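Local coordinates for protein dihydropteroate synthase (Stenotrophomonas maltophilia, PDB 7L6P) that probably catalyses the condensation of para-aminobenzoate with 6-hydroxymethyl-7,8-dihydropterin diphosphate to give 7,8-dihydropteroate, a step in folate synthesis, at residues R235-L240 and A251-A256. Sequence-based numbering, arbitrary orientation.
Sequences RSLGEL and AASVAA
Leu-237 makes every contact across the segments: apolar ones with Ala-252 and Ala-256, and a van der Waals contact with the Ser-253 hydroxyl. Leu-237 CB faces Ala-252 CB at 4.3 Å. Beyond that point the side chain forks. CD2 meets the methyl of Ala-256, with 4.0 Å between Leu-237 CD2 and Ala-256 CB. Leu-237 CD1 lies 3.4 Å from Ser-253 OG. CG is anti to the carbonyl carbon (chi1 -55°); with chi2 at -174°, this brings CD1 toward Ser-253 and CD2 toward Ala-256. The small alanine side chains probably let the leucine lie close to the helix backbone: Leu-237 CD1 is 3.9 Å from Ala-252 O.

No hydrogen bond links the two segments. The buried hydroxyl of Ser-253 is hydrogen-bonded to Arg-249 O and Arg-233 N.

The axes of the two short segments approach to 10.1 Å, with 108° between their N-to-C directions. Both helices belong to the connection between the seventh and eighth strands (227-229 and 267-270) of the TIM barrel. Helix 207-215 touches Ser-236 and Leu-240, and helix 273-287 packs on Val-254. Ile-282 and Ala-279 of the second subunit pack on Leu-237 and Ala-255.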
loop_
_atom_site.group_PDB
_atom_site.type_symbol
_atom_site.label_atom_id
_atom_site.label_comp_id
_atom_site.label_asym_id
_atom_site.label_seq_id
_atom_site.Cartn_x
_atom_site.Cartn_y
_atom_site.Cartn_z
ATOM N N ARG A 235 -6.057 11.739 -10.619
ATOM C CA ARG A 235 -7.520 11.861 -10.552
ATOM C C ARG A 235 -8.188 10.498 -10.572
ATOM O O ARG A 235 -9.239 10.313 -9.946
ATOM C CB ARG A 235 -8.027 12.714 -11.718
ATOM C CG ARG A 235 -9.545 12.698 -11.962
ATOM C CD ARG A 235 -9.846 12.897 -13.484
ATOM N NE ARG A 235 -9.354 11.770 -14.277
ATOM C CZ ARG A 235 -10.102 10.727 -14.615
ATOM N NH1 ARG A 235 -11.374 10.645 -14.246
ATOM N NH2 ARG A 235 -9.571 9.755 -15.352
ATOM N N SER A 236 -7.599 9.547 -11.303
ATOM C CA SER A 236 -8.126 8.189 -11.349
ATOM C C SER A 236 -8.130 7.555 -9.957
ATOM O O SER A 236 -9.030 6.776 -9.623
ATOM C CB SER A 236 -7.311 7.338 -12.355
ATOM N N LEU A 237 -7.120 7.846 -9.136
ATOM C CA LEU A 237 -7.167 7.367 -7.748
ATOM C C LEU A 237 -8.320 8.021 -6.983
ATOM O O LEU A 237 -8.959 7.386 -6.130
ATOM C CB LEU A 237 -5.832 7.625 -7.043
ATOM C CG LEU A 237 -4.543 7.079 -7.681
ATOM C CD1 LEU A 237 -3.387 7.326 -6.743
ATOM C CD2 LEU A 237 -4.642 5.587 -7.968
ATOM N N GLY A 238 -8.596 9.292 -7.267
ATOM C CA GLY A 238 -9.734 9.927 -6.626
ATOM C C GLY A 238 -11.047 9.328 -7.092
ATOM O O GLY A 238 -11.978 9.157 -6.304
ATOM N N GLU A 239 -11.125 8.964 -8.368
ATOM C CA GLU A 239 -12.339 8.340 -8.875
ATOM C C GLU A 239 -12.552 6.975 -8.236
ATOM O O GLU A 239 -13.684 6.607 -7.907
ATOM C CB GLU A 239 -12.280 8.250 -10.399
ATOM C CG GLU A 239 -13.500 7.641 -11.063
ATOM C CD GLU A 239 -13.550 7.963 -12.561
ATOM O OE1 GLU A 239 -12.478 8.281 -13.132
ATOM O OE2 GLU A 239 -14.661 7.928 -13.154
ATOM N N LEU A 240 -11.479 6.220 -8.038
ATOM C CA LEU A 240 -11.609 4.898 -7.425
ATOM C C LEU A 240 -11.988 4.975 -5.944
ATOM O O LEU A 240 -12.747 4.127 -5.451
ATOM C CB LEU A 240 -10.300 4.128 -7.621
ATOM C CG LEU A 240 -10.107 3.622 -9.054
ATOM C CD1 LEU A 240 -8.671 3.210 -9.326
ATOM C CD2 LEU A 240 -11.017 2.442 -9.298
ATOM N N ALA A 251 -2.701 7.251 0.698
ATOM C CA ALA A 251 -2.839 5.809 0.876
ATOM C C ALA A 251 -3.087 5.103 -0.451
ATOM O O ALA A 251 -2.581 4.009 -0.673
ATOM C CB ALA A 251 -3.962 5.489 1.872
ATOM N N ALA A 252 -3.892 5.688 -1.331
ATOM C CA ALA A 252 -4.144 5.062 -2.625
ATOM C C ALA A 252 -2.939 5.174 -3.546
ATOM O O ALA A 252 -2.738 4.313 -4.407
ATOM C CB ALA A 252 -5.372 5.687 -3.286
ATOM N N SER A 253 -2.149 6.238 -3.403
ATOM C CA SER A 253 -0.919 6.347 -4.168
ATOM C C SER A 253 0.081 5.286 -3.733
ATOM O O SER A 253 0.725 4.645 -4.569
ATOM C CB SER A 253 -0.326 7.747 -4.009
ATOM O OG SER A 253 -1.182 8.739 -4.558
ATOM N N VAL A 254 0.190 5.070 -2.421
ATOM C CA VAL A 254 1.071 4.043 -1.893
ATOM C C VAL A 254 0.653 2.678 -2.422
ATOM O O VAL A 254 1.487 1.900 -2.906
ATOM C CB VAL A 254 1.062 4.101 -0.351
ATOM C CG1 VAL A 254 1.578 2.792 0.279
ATOM C CG2 VAL A 254 1.829 5.340 0.155
ATOM N N ALA A 255 -0.647 2.372 -2.368
ATOM C CA ALA A 255 -1.118 1.092 -2.895
ATOM C C ALA A 255 -0.839 0.976 -4.395
ATOM O O ALA A 255 -0.334 -0.050 -4.882
ATOM C CB ALA A 255 -2.602 0.920 -2.598
ATOM N N ALA A 256 -1.125 2.037 -5.145
ATOM C CA ALA A 256 -0.931 1.956 -6.585
ATOM C C ALA A 256 0.531 1.722 -6.908
ATOM O O ALA A 256 0.866 0.874 -7.747
ATOM C CB ALA A 256 -1.455 3.224 -7.259
#